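Gene product PA4716 (Pseudomonas aeruginosa, PDB 1U0K) is of unestablished function but probably acts as an isomerase, perhaps an epimerase. Local coordinates at residues 4-9 with 87-92; 50-55 with 80-85; 127-132 with 233-238. One frame throughout, in Å; residues are numbered along the deposited sequence.

Interaction 1 (4-9 with 87-92)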
ATOM      1  N   SER A   4     -22.272  -8.303 -13.010  1.00 21.53           N
ATOM      2  CA  SER A   4     -21.720  -7.304 -12.114  1.00 21.18           C
ATOM      3  C   SER A   4     -20.830  -7.995 -11.099  1.00 19.64           C
ATOM      4  O   SER A   4     -21.221  -8.999 -10.498  1.00 19.41           O
ATOM      5  CB  SER A   4     -22.837  -6.543 -11.407  1.00 21.61           C
ATOM      6  OG  SER A   4     -22.308  -5.628 -10.460  1.00 25.45           O
ATOM      7  N   ARG A   5     -19.609  -7.492 -10.961  1.00 17.88           N
ATOM      8  CA  ARG A   5     -18.692  -7.946  -9.923  1.00 17.26           C
ATOM      9  C   ARG A   5     -18.248  -6.726  -9.150  1.00 15.52           C
ATOM     10  O   ARG A   5     -18.133  -5.628  -9.707  1.00 14.85           O
ATOM     11  CB  ARG A   5     -17.470  -8.628 -10.512  1.00 17.71           C
ATOM     12  CG  ARG A   5     -17.750  -9.879 -11.361  1.00 20.75           C
ATOM     13  CD  ARG A   5     -17.005  -9.894 -12.693  1.00 24.74           C
ATOM     14  NE  ARG A   5     -17.215  -8.653 -13.457  1.00 28.03           N
ATOM     15  CZ  ARG A   5     -16.248  -7.911 -14.009  1.00 29.49           C
ATOM     16  NH1 ARG A   5     -14.969  -8.256 -13.907  1.00 29.71           N
ATOM     17  NH2 ARG A   5     -16.571  -6.802 -14.678  1.00 30.67           N
ATOM     18  N   ARG A   6     -18.034  -6.912  -7.858  1.00 14.30           N
ATOM     19  CA  ARG A   6     -17.769  -5.810  -6.963  1.00 13.89           C
ATOM     20  C   ARG A   6     -16.682  -6.175  -5.990  1.00 12.05           C
ATOM     21  O   ARG A   6     -16.478  -7.349  -5.669  1.00 12.40           O
ATOM     22  CB  ARG A   6     -18.998  -5.480  -6.118  1.00 14.80           C
ATOM     23  CG  ARG A   6     -20.227  -5.085  -6.906  1.00 18.02           C
ATOM     24  CD  ARG A   6     -21.530  -5.185  -6.113  1.00 21.76           C
ATOM     25  NE  ARG A   6     -21.743  -6.510  -5.527  1.00 25.46           N
ATOM     26  CZ  ARG A   6     -22.778  -6.839  -4.750  1.00 29.96           C
ATOM     27  NH1 ARG A   6     -23.725  -5.945  -4.455  1.00 31.81           N
ATOM     28  NH2 ARG A   6     -22.873  -8.070  -4.266  1.00 31.30           N
ATOM     29  N   TYR A   7     -15.997  -5.156  -5.503  1.00 10.51           N
ATOM     30  CA  TYR A   7     -15.280  -5.249  -4.247  1.00  9.47           C
ATOM     31  C   TYR A   7     -15.734  -4.135  -3.323  1.00  9.40           C
ATOM     32  O   TYR A   7     -16.424  -3.186  -3.743  1.00  8.87           O
ATOM     33  CB  TYR A   7     -13.762  -5.258  -4.451  1.00  9.09           C
ATOM     34  CG  TYR A   7     -13.169  -3.950  -4.906  1.00  8.47           C
ATOM     35  CD1 TYR A   7     -12.877  -2.954  -4.005  1.00  8.92           C
ATOM     36  CD2 TYR A   7     -12.926  -3.716  -6.251  1.00  8.49           C
ATOM     37  CE1 TYR A   7     -12.331  -1.740  -4.423  1.00  8.98           C
ATOM     38  CE2 TYR A   7     -12.365  -2.507  -6.682  1.00  8.94           C
ATOM     39  CZ  TYR A   7     -12.088  -1.527  -5.761  1.00  9.16           C
ATOM     40  OH  TYR A   7     -11.560  -0.315  -6.158  1.00 10.29           O
ATOM     41  N   TRP A   8     -15.378  -4.262  -2.060  1.00  8.89           N
ATOM     42  CA  TRP A   8     -15.812  -3.335  -1.029  1.00  8.85           C
ATOM     43  C   TRP A   8     -14.641  -2.934  -0.171  1.00  9.08           C
ATOM     44  O   TRP A   8     -13.832  -3.778   0.181  1.00 10.27           O
ATOM     45  CB  TRP A   8     -16.872  -3.974  -0.138  1.00  9.30           C
ATOM     46  CG  TRP A   8     -18.019  -4.578  -0.877  1.00  9.80           C
ATOM     47  CD1 TRP A   8     -18.012  -5.721  -1.643  1.00 10.93           C
ATOM     48  CD2 TRP A   8     -19.368  -4.096  -0.908  1.00 12.02           C
ATOM     49  NE1 TRP A   8     -19.264  -5.960  -2.146  1.00 11.83           N
ATOM     50  CE2 TRP A   8     -20.114  -4.983  -1.708  1.00 12.52           C
ATOM     51  CE3 TRP A   8     -20.024  -2.996  -0.333  1.00 12.66           C
ATOM     52  CZ2 TRP A   8     -21.482  -4.804  -1.950  1.00 12.45           C
ATOM     53  CZ3 TRP A   8     -21.372  -2.827  -0.577  1.00 14.34           C
ATOM     54  CH2 TRP A   8     -22.082  -3.727  -1.369  1.00 13.93           C
ATOM     55  N   GLN A   9     -14.580  -1.658   0.198  1.00  9.13           N
ATOM     56  CA  GLN A   9     -13.580  -1.129   1.106  1.00  9.64           C
ATOM     57  C   GLN A   9     -14.203  -1.016   2.485  1.00  9.72           C
ATOM     58  O   GLN A   9     -15.232  -0.388   2.651  1.00  9.70           O
ATOM     59  CB  GLN A   9     -13.090   0.250   0.619  1.00  9.92           C
ATOM     60  CG  GLN A   9     -12.092   0.930   1.532  1.00 10.68           C
ATOM     61  CD  GLN A   9     -10.775   0.191   1.658  1.00 10.81           C
ATOM     62  OE1 GLN A   9     -10.411  -0.606   0.787  1.00 11.51           O
ATOM     63  NE2 GLN A   9     -10.062   0.445   2.747  1.00 10.45           N
ATOM     64  N   HIS A  87     -23.387  -9.773   6.294  1.00 11.43           N
ATOM     65  CA  HIS A  87     -24.550  -9.294   7.060  1.00 12.12           C
ATOM     66  C   HIS A  87     -25.207  -8.126   6.324  1.00 12.42           C
ATOM     67  O   HIS A  87     -26.430  -8.083   6.162  1.00 12.60           O
ATOM     68  CB  HIS A  87     -24.093  -8.868   8.453  1.00 12.84           C
ATOM     69  CG  HIS A  87     -25.175  -8.795   9.489  1.00 12.87           C
ATOM     70  ND1 HIS A  87     -26.455  -8.352   9.232  1.00 15.75           N
ATOM     71  CD2 HIS A  87     -25.134  -9.071  10.814  1.00 11.80           C
ATOM     72  CE1 HIS A  87     -27.156  -8.380  10.356  1.00 13.09           C
ATOM     73  NE2 HIS A  87     -26.376  -8.816  11.327  1.00 15.28           N
ATOM     74  N   HIS A  88     -24.394  -7.195   5.844  1.00 12.59           N
ATOM     75  CA  HIS A  88     -24.903  -6.071   5.041  1.00 12.93           C
ATOM     76  C   HIS A  88     -25.678  -6.537   3.799  1.00 13.54           C
ATOM     77  O   HIS A  88     -26.765  -6.031   3.510  1.00 13.73           O
ATOM     78  CB  HIS A  88     -23.733  -5.160   4.636  1.00 12.70           C
ATOM     79  CG  HIS A  88     -24.110  -4.082   3.669  1.00 13.56           C
ATOM     80  ND1 HIS A  88     -24.950  -3.041   4.003  1.00 15.77           N
ATOM     81  CD2 HIS A  88     -23.769  -3.892   2.375  1.00 14.46           C
ATOM     82  CE1 HIS A  88     -25.100  -2.250   2.954  1.00 16.46           C
ATOM     83  NE2 HIS A  88     -24.401  -2.748   1.951  1.00 15.84           N
ATOM     84  N   LEU A  89     -25.134  -7.515   3.083  1.00 14.28           N
ATOM     85  CA  LEU A  89     -25.749  -8.035   1.867  1.00 15.35           C
ATOM     86  C   LEU A  89     -27.024  -8.837   2.145  1.00 16.70           C
ATOM     87  O   LEU A  89     -27.986  -8.730   1.397  1.00 17.48           O
ATOM     88  CB  LEU A  89     -24.752  -8.889   1.082  1.00 15.22           C
ATOM     89  CG  LEU A  89     -23.562  -8.106   0.521  1.00 15.25           C
ATOM     90  CD1 LEU A  89     -22.544  -9.076  -0.079  1.00 16.46           C
ATOM     91  CD2 LEU A  89     -24.005  -7.077  -0.503  1.00 16.56           C
ATOM     92  N   ARG A  90     -27.041  -9.615   3.223  1.00 18.53           N
ATOM     93  CA  ARG A  90     -28.197 -10.465   3.524  1.00 20.78           C
ATOM     94  C   ARG A  90     -29.351  -9.642   4.105  1.00 21.98           C
ATOM     95  O   ARG A  90     -30.516  -9.896   3.800  1.00 22.45           O
ATOM     96  CB  ARG A  90     -27.812 -11.567   4.508  1.00 21.46           C
ATOM     97  CG  ARG A  90     -28.931 -12.584   4.799  1.00 23.92           C
ATOM     98  CD  ARG A  90     -28.523 -13.650   5.810  1.00 28.45           C
ATOM     99  NE  ARG A  90     -29.330 -14.871   5.727  1.00 31.83           N
ATOM    100  CZ  ARG A  90     -30.588 -14.985   6.148  1.00 35.13           C
ATOM    101  NH1 ARG A  90     -31.224 -13.958   6.709  1.00 36.68           N
ATOM    102  NH2 ARG A  90     -31.216 -16.151   6.019  1.00 35.94           N
ATOM    103  N   GLY A  91     -29.013  -8.650   4.926  1.00 23.04           N
ATOM    104  CA  GLY A  91     -29.993  -7.939   5.727  1.00 24.16           C
ATOM    105  C   GLY A  91     -30.327  -8.726   6.981  1.00 24.99           C
ATOM    106  O   GLY A  91     -29.752  -9.785   7.246  1.00 25.43           O
ATOM    107  N   GLY A  92     -31.288  -8.216   7.743  1.00 26.34           N
ATOM    108  CA  GLY A  92     -31.681  -8.817   9.005  1.00 27.18           C
ATOM    109  C   GLY A  92     -31.183  -7.989  10.171  1.00 27.91           C
ATOM    110  O   GLY A  92     -30.026  -7.569  10.185  1.00 27.99           O
TER

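Interaction 2 (50-55 with 80-85)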
ATOM      1  N   ILE A  50      -9.424 -10.010   0.872  1.00  7.76           N
ATOM      2  CA  ILE A  50     -10.059 -11.317   1.024  1.00  8.01           C
ATOM      3  C   ILE A  50     -11.053 -11.531  -0.104  1.00  8.11           C
ATOM      4  O   ILE A  50     -11.770 -10.606  -0.507  1.00  7.89           O
ATOM      5  CB  ILE A  50     -10.723 -11.480   2.433  1.00  8.60           C
ATOM      6  CG1 ILE A  50     -11.429 -12.832   2.550  1.00  9.12           C
ATOM      7  CG2 ILE A  50     -11.674 -10.328   2.756  1.00  8.26           C
ATOM      8  CD1 ILE A  50     -11.724 -13.238   3.954  1.00 10.39           C
ATOM      9  N   PHE A  51     -11.067 -12.757  -0.610  1.00  7.67           N
ATOM     10  CA  PHE A  51     -11.851 -13.163  -1.775  1.00  8.19           C
ATOM     11  C   PHE A  51     -12.783 -14.280  -1.339  1.00  9.00           C
ATOM     12  O   PHE A  51     -12.318 -15.284  -0.811  1.00  9.38           O
ATOM     13  CB  PHE A  51     -10.916 -13.637  -2.896  1.00  8.28           C
ATOM     14  CG  PHE A  51      -9.985 -12.562  -3.387  1.00  7.35           C
ATOM     15  CD1 PHE A  51      -8.798 -12.309  -2.711  1.00  8.06           C
ATOM     16  CD2 PHE A  51     -10.305 -11.777  -4.488  1.00  6.71           C
ATOM     17  CE1 PHE A  51      -7.961 -11.292  -3.117  1.00  8.46           C
ATOM     18  CE2 PHE A  51      -9.464 -10.748  -4.886  1.00  6.33           C
ATOM     19  CZ  PHE A  51      -8.288 -10.516  -4.198  1.00  8.10           C
ATOM     20  N   LEU A  52     -14.083 -14.078  -1.525  1.00  9.36           N
ATOM     21  CA  LEU A  52     -15.107 -15.043  -1.113  1.00  9.92           C
ATOM     22  C   LEU A  52     -15.637 -15.831  -2.298  1.00 10.76           C
ATOM     23  O   LEU A  52     -15.864 -15.296  -3.379  1.00 11.13           O
ATOM     24  CB  LEU A  52     -16.258 -14.338  -0.397  1.00  9.86           C
ATOM     25  CG  LEU A  52     -15.894 -13.473   0.821  1.00 10.71           C
ATOM     26  CD1 LEU A  52     -17.132 -12.835   1.461  1.00 12.08           C
ATOM     27  CD2 LEU A  52     -15.124 -14.263   1.868  1.00 12.27           C
ATOM     28  N   LEU A  53     -15.860 -17.119  -2.065  1.00 11.76           N
ATOM     29  CA  LEU A  53     -16.360 -18.031  -3.088  1.00 13.08           C
ATOM     30  C   LEU A  53     -17.661 -18.640  -2.548  1.00 13.57           C
ATOM     31  O   LEU A  53     -17.629 -19.478  -1.640  1.00 13.49           O
ATOM     32  CB  LEU A  53     -15.317 -19.097  -3.397  1.00 13.80           C
ATOM     33  CG  LEU A  53     -13.933 -18.512  -3.743  1.00 16.77           C
ATOM     34  CD1 LEU A  53     -12.834 -19.544  -3.623  1.00 20.51           C
ATOM     35  CD2 LEU A  53     -13.957 -17.894  -5.139  1.00 18.56           C
ATOM     36  N   PRO A  54     -18.800 -18.194  -3.073  1.00 14.41           N
ATOM     37  CA  PRO A  54     -20.090 -18.730  -2.631  1.00 14.55           C
ATOM     38  C   PRO A  54     -20.277 -20.175  -3.077  1.00 14.48           C
ATOM     39  O   PRO A  54     -19.636 -20.657  -4.010  1.00 14.12           O
ATOM     40  CB  PRO A  54     -21.115 -17.820  -3.319  1.00 15.22           C
ATOM     41  CG  PRO A  54     -20.421 -17.309  -4.518  1.00 16.36           C
ATOM     42  CD  PRO A  54     -18.966 -17.180  -4.135  1.00 14.24           C
ATOM     43  N   GLY A  55     -21.156 -20.862  -2.359  1.00 14.52           N
ATOM     44  CA  GLY A  55     -21.550 -22.215  -2.695  1.00 14.15           C
ATOM     45  C   GLY A  55     -23.023 -22.399  -2.401  1.00 14.31           C
ATOM     46  O   GLY A  55     -23.796 -21.445  -2.407  1.00 14.19           O
ATOM     47  N   LEU A  80     -13.403 -11.072   9.871  1.00 10.41           N
ATOM     48  CA  LEU A  80     -14.340 -10.170  10.532  1.00 10.55           C
ATOM     49  C   LEU A  80     -15.003  -9.233   9.534  1.00 10.10           C
ATOM     50  O   LEU A  80     -16.216  -9.025   9.580  1.00  9.56           O
ATOM     51  CB  LEU A  80     -13.636  -9.333  11.592  1.00 10.94           C
ATOM     52  CG  LEU A  80     -13.045 -10.120  12.753  1.00 11.99           C
ATOM     53  CD1 LEU A  80     -12.421  -9.134  13.734  1.00 13.10           C
ATOM     54  CD2 LEU A  80     -14.083 -11.017  13.426  1.00 13.07           C
ATOM     55  N   GLY A  81     -14.194  -8.667   8.640  1.00  9.75           N
ATOM     56  CA  GLY A  81     -14.705  -7.784   7.592  1.00  9.64           C
ATOM     57  C   GLY A  81     -15.651  -8.507   6.655  1.00  9.42           C
ATOM     58  O   GLY A  81     -16.715  -7.988   6.322  1.00  9.08           O
ATOM     59  N   ALA A  82     -15.281  -9.712   6.236  1.00  9.35           N
ATOM     60  CA  ALA A  82     -16.162 -10.520   5.413  1.00  9.22           C
ATOM     61  C   ALA A  82     -17.515 -10.780   6.093  1.00  9.44           C
ATOM     62  O   ALA A  82     -18.566 -10.650   5.468  1.00  9.25           O
ATOM     63  CB  ALA A  82     -15.489 -11.828   5.035  1.00 10.06           C
ATOM     64  N   ALA A  83     -17.499 -11.123   7.377  1.00  9.42           N
ATOM     65  CA  ALA A  83     -18.730 -11.372   8.134  1.00  9.64           C
ATOM     66  C   ALA A  83     -19.644 -10.148   8.124  1.00 10.00           C
ATOM     67  O   ALA A  83     -20.849 -10.267   7.924  1.00  9.99           O
ATOM     68  CB  ALA A  83     -18.410 -11.810   9.566  1.00 10.11           C
ATOM     69  N   ALA A  84     -19.066  -8.978   8.341  1.00  9.74           N
ATOM     70  CA  ALA A  84     -19.827  -7.740   8.359  1.00  9.95           C
ATOM     71  C   ALA A  84     -20.464  -7.463   6.999  1.00  9.99           C
ATOM     72  O   ALA A  84     -21.634  -7.071   6.918  1.00 10.38           O
ATOM     73  CB  ALA A  84     -18.938  -6.585   8.771  1.00 10.07           C
ATOM     74  N   LEU A  85     -19.695  -7.676   5.934  1.00  9.65           N
ATOM     75  CA  LEU A  85     -20.189  -7.454   4.592  1.00  9.47           C
ATOM     76  C   LEU A  85     -21.309  -8.433   4.270  1.00 10.07           C
ATOM     77  O   LEU A  85     -22.318  -8.037   3.705  1.00  9.76           O
ATOM     78  CB  LEU A  85     -19.068  -7.533   3.544  1.00  9.71           C
ATOM     79  CG  LEU A  85     -19.592  -7.400   2.111  1.00 10.63           C
ATOM     80  CD1 LEU A  85     -20.189  -6.012   1.884  1.00 11.81           C
ATOM     81  CD2 LEU A  85     -18.533  -7.708   1.096  1.00 12.52           C
TER

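Interaction 3 (127-132 with 233-238)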
ATOM      1  N   ALA A 127      -5.174 -22.071  20.860  1.00 25.42           N
ATOM      2  CA  ALA A 127      -3.859 -21.720  20.370  1.00 25.32           C
ATOM      3  C   ALA A 127      -2.913 -22.886  20.585  1.00 25.31           C
ATOM      4  O   ALA A 127      -3.015 -23.601  21.584  1.00 25.40           O
ATOM      5  CB  ALA A 127      -3.352 -20.485  21.079  1.00 25.27           C
ATOM      6  N   GLU A 128      -2.013 -23.083  19.627  1.00 25.10           N
ATOM      7  CA  GLU A 128      -0.966 -24.082  19.719  1.00 25.39           C
ATOM      8  C   GLU A 128       0.339 -23.396  20.107  1.00 24.63           C
ATOM      9  O   GLU A 128       0.788 -22.473  19.422  1.00 24.31           O
ATOM     10  CB  GLU A 128      -0.807 -24.804  18.384  1.00 26.07           C
ATOM     11  CG  GLU A 128      -0.100 -26.143  18.496  1.00 29.15           C
ATOM     12  CD  GLU A 128       0.187 -26.777  17.144  1.00 33.37           C
ATOM     13  OE1 GLU A 128      -0.715 -26.788  16.274  1.00 36.38           O
ATOM     14  OE2 GLU A 128       1.320 -27.266  16.949  1.00 36.07           O
ATOM     15  N   PHE A 129       0.926 -23.840  21.216  1.00 23.26           N
ATOM     16  CA  PHE A 129       2.181 -23.300  21.722  1.00 22.23           C
ATOM     17  C   PHE A 129       3.334 -24.142  21.212  1.00 21.89           C
ATOM     18  O   PHE A 129       3.375 -25.349  21.434  1.00 22.14           O
ATOM     19  CB  PHE A 129       2.171 -23.267  23.255  1.00 22.07           C
ATOM     20  CG  PHE A 129       1.276 -22.210  23.818  1.00 20.75           C
ATOM     21  CD1 PHE A 129      -0.102 -22.385  23.822  1.00 20.40           C
ATOM     22  CD2 PHE A 129       1.798 -21.028  24.310  1.00 19.94           C
ATOM     23  CE1 PHE A 129      -0.932 -21.410  24.323  1.00 20.53           C
ATOM     24  CE2 PHE A 129       0.976 -20.050  24.809  1.00 20.47           C
ATOM     25  CZ  PHE A 129      -0.399 -20.241  24.813  1.00 20.25           C
ATOM     26  N   GLY A 130       4.264 -23.498  20.515  1.00 21.09           N
ATOM     27  CA  GLY A 130       5.320 -24.186  19.807  1.00 20.72           C
ATOM     28  C   GLY A 130       6.678 -23.948  20.432  1.00 20.47           C
ATOM     29  O   GLY A 130       6.832 -24.017  21.654  1.00 20.13           O
ATOM     30  N   ALA A 131       7.661 -23.658  19.587  1.00 20.06           N
ATOM     31  CA  ALA A 131       9.049 -23.581  20.006  1.00 19.82           C
ATOM     32  C   ALA A 131       9.268 -22.485  21.035  1.00 19.12           C
ATOM     33  O   ALA A 131       8.545 -21.492  21.090  1.00 18.97           O
ATOM     34  CB  ALA A 131       9.958 -23.354  18.805  1.00 20.07           C
ATOM     35  N   THR A 132      10.278 -22.711  21.867  1.00 18.96           N
ATOM     36  CA  THR A 132      10.785 -21.729  22.802  1.00 18.44           C
ATOM     37  C   THR A 132      12.231 -21.455  22.398  1.00 18.53           C
ATOM     38  O   THR A 132      13.055 -22.354  22.488  1.00 18.71           O
ATOM     39  CB  THR A 132      10.745 -22.319  24.227  1.00 18.61           C
ATOM     40  OG1 THR A 132       9.394 -22.635  24.587  1.00 17.72           O
ATOM     41  CG2 THR A 132      11.168 -21.299  25.259  1.00 17.87           C
ATOM     42  N   VAL A 233      -3.043 -15.297  28.822  1.00 23.86           N
ATOM     43  CA  VAL A 233      -3.821 -16.140  29.724  1.00 24.59           C
ATOM     44  C   VAL A 233      -3.000 -17.341  30.227  1.00 25.29           C
ATOM     45  O   VAL A 233      -3.103 -17.725  31.395  1.00 25.18           O
ATOM     46  CB  VAL A 233      -5.141 -16.575  29.033  1.00 24.75           C
ATOM     47  CG1 VAL A 233      -5.830 -17.697  29.776  1.00 25.35           C
ATOM     48  CG2 VAL A 233      -6.064 -15.376  28.917  1.00 24.43           C
ATOM     49  N   GLU A 234      -2.181 -17.914  29.351  1.00 26.11           N
ATOM     50  CA  GLU A 234      -1.343 -19.069  29.685  1.00 26.91           C
ATOM     51  C   GLU A 234      -0.315 -18.729  30.773  1.00 27.09           C
ATOM     52  O   GLU A 234      -0.038 -19.553  31.653  1.00 26.94           O
ATOM     53  CB  GLU A 234      -0.638 -19.585  28.421  1.00 27.54           C
ATOM     54  CG  GLU A 234       0.408 -20.674  28.636  1.00 29.40           C
ATOM     55  CD  GLU A 234      -0.158 -21.922  29.281  1.00 33.26           C
ATOM     56  OE1 GLU A 234      -1.116 -22.505  28.726  1.00 35.12           O
ATOM     57  OE2 GLU A 234       0.365 -22.325  30.347  1.00 36.68           O
ATOM     58  N   TYR A 235       0.223 -17.515  30.720  1.00 26.91           N
ATOM     59  CA  TYR A 235       1.280 -17.089  31.637  1.00 27.06           C
ATOM     60  C   TYR A 235       0.731 -16.224  32.779  1.00 27.34           C
ATOM     61  O   TYR A 235       1.484 -15.533  33.463  1.00 27.42           O
ATOM     62  CB  TYR A 235       2.412 -16.398  30.853  1.00 26.79           C
ATOM     63  CG  TYR A 235       3.181 -17.396  30.016  1.00 26.22           C
ATOM     64  CD1 TYR A 235       2.901 -17.571  28.665  1.00 25.06           C
ATOM     65  CD2 TYR A 235       4.156 -18.212  30.595  1.00 25.52           C
ATOM     66  CE1 TYR A 235       3.584 -18.510  27.906  1.00 24.84           C
ATOM     67  CE2 TYR A 235       4.844 -19.153  29.845  1.00 25.61           C
ATOM     68  CZ  TYR A 235       4.558 -19.299  28.504  1.00 25.22           C
ATOM     69  OH  TYR A 235       5.242 -20.230  27.761  1.00 25.13           O
ATOM     70  N   GLY A 236      -0.584 -16.289  32.985  1.00 27.45           N
ATOM     71  CA  GLY A 236      -1.227 -15.663  34.129  1.00 27.66           C
ATOM     72  C   GLY A 236      -1.237 -14.149  34.111  1.00 27.74           C
ATOM     73  O   GLY A 236      -1.318 -13.512  35.157  1.00 28.16           O
ATOM     74  N   LEU A 237      -1.141 -13.572  32.917  1.00 27.61           N
ATOM     75  CA  LEU A 237      -1.087 -12.128  32.738  1.00 27.34           C
ATOM     76  C   LEU A 237      -2.446 -11.550  32.344  1.00 27.39           C
ATOM     77  O   LEU A 237      -2.607 -10.337  32.310  1.00 27.00           O
ATOM     78  CB  LEU A 237      -0.041 -11.781  31.680  1.00 27.49           C
ATOM     79  CG  LEU A 237       1.399 -12.137  32.063  1.00 27.64           C
ATOM     80  CD1 LEU A 237       2.261 -12.333  30.828  1.00 27.29           C
ATOM     81  CD2 LEU A 237       1.991 -11.067  32.963  1.00 28.44           C
ATOM     82  N   ALA A 238      -3.395 -12.426  32.024  1.00 27.57           N
ATOM     83  CA  ALA A 238      -4.792 -12.046  31.825  1.00 28.08           C
ATOM     84  C   ALA A 238      -5.723 -13.172  32.284  1.00 28.49           C
ATOM     85  O   ALA A 238      -5.351 -14.349  32.287  1.00 28.47           O
ATOM     86  CB  ALA A 238      -5.052 -11.694  30.353  1.00 27.85           C
TER

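Interaction 1 (4-9 with 87-92)
R6 NH2 forms a salt bridge with D27 OD2, while W8 NE1 donates to D27 OD1, so one carboxylate ties together the two strand residues that meet L89. The contact belongs to the diaminopimelate-epimerase-like fold of the PhzF family, in which strands curl around a central helix. Here strand 6-12 faces the last turn of helix 78-90, and the backbones stay well apart: CA of W8 and CA of H88 are 11.3 Å from each other, a gap bridged by side chains alone.

L89 makes the apolar part. Its CD2 methyl sits 3.7 Å from W8 CZ2, approaching the indole obliquely, and lies 4.1 Å from both R6 NH1 and R6 NH2. The R6 and L89 side chains run antiparallel past one another. Within the strand, W8 CZ2 lies 3.5 Å above the guanidinium plane of R6, off-centre; together with the D27 salt bridge this helps hold the group in place.

H88 CD2 and NE2 meet W8 CZ3, each at 3.9 Å, obliquely to both rings. With CG anti to the backbone N (chi1 173°), the imidazole leans toward the strand, its plane at 77° to the six-membered ring and the centroids 5.6 Å apart. L283 of the second subunit also packs on W8. The helix stops at G91, whose positive phi turns the chain away while G91 N still bonds to H87 O at 2.9 Å.

Interaction 2 (50-55 with 80-85)
I50 and A82 bring strand 48-54 and helix 78-90 together with their CA atoms only 7.6 Å apart, a close approach made possible by the short alanine side chain on the helix. The CB of A82 points at the strand and meets two residues that lie on the same face of it, I50 and L52. L52 presents both methyls of its fork to A82 CB, CD2 at 4.0 Å and CD1 at 4.1 Å. I50 reaches the same methyl with its terminal CD1, at 4.2 Å. Its CG1 lies anti to the backbone N (chi1 178°) and chi2 is also extended, at 163°, which carries CD1 forward to the helix.

All three residues are buried, and the contact is purely apolar. It is one patch of the core of a PhzF-family lobe, where the strands wrap around a central helix as in diaminopimelate epimerase. One turn further along, L85 also leans toward the strand without touching it, and packs, among others, on V25 of the neighbouring strand 21-26, which I50 touches as well.

F51, between the two, turns to the other side of the strand, where its ring stacks on F26 and packs against M37, W40 and T41 of helix 34-44. The side chain of I50 lies about 6 Å from that of E48, the predicted active-site residue earlier on the same strand. Within the helix, L85 N bonds to G81 O at 3.0 Å.

Interaction 3 (127-132 with 233-238)
F129 meets E234 and Y235 almost entirely through carbon atoms. The ring tip is the main point of touch: CZ lies 3.7 Å from E234 CB, and CE2 is 3.9 Å from E234 CG, so the phenyl group rests against the aliphatic stem of the glutamate rather than its charged end. The two side chains cross at a slant, with the ring and the carboxylate plane 78° apart. E234 starts with CG anti to the backbone N, and the bend at chi2 (60°) folds its carboxylate back above the phenyl plane, farther off than CB and CG, which do the touching. Y235 adds a looser apolar contact, CE1 to F129 CE2 at 4.3 Å, oblique to both rings, and one face of its own ring takes E234 CG 3.8 Å above the plane, displaced from the ring centre.

Polar bonds run to the flank of the contact. R158 gives NH1 to the hydroxyl of Y235 and NH2 to the carbonyl O of G130, linking both segments through one guanidinium.

Backbone bonds finish the helix. G236, with positive phi, is the C-prime residue of a Schellman motif: L237 N reaches back to L232 O, and G236 N makes a weak 3.3 Å bond to V233 O.

The contact lies at the protein surface, where the end of strand 117-129 meets the C-terminal end of helix 222-234; F129 also packs on A230 of that helix and on R158 and V160 of the adjoining strand 158-161.

Overall arrangement
Interactions 1 and 2 are neighbours, with centres 9 Å apart, and share helix 78-90: 80-85 lies in its middle and 87-92 covers its end, so two strands grip successive turns. They touch directly where W8 CD1 packs on L85 CD2 at 3.4 Å. Along the chain, interaction 2 is nested inside the loop that interaction 1 closes. Interaction 3 follows in series on the opposite side of the chain's centre, its centre 37 Å from that of interaction 1 and 30 Å from that of interaction 2, and uses helix 222-234 instead. This matches the two-lobed PhzF architecture, each lobe having its own helix packed against strands.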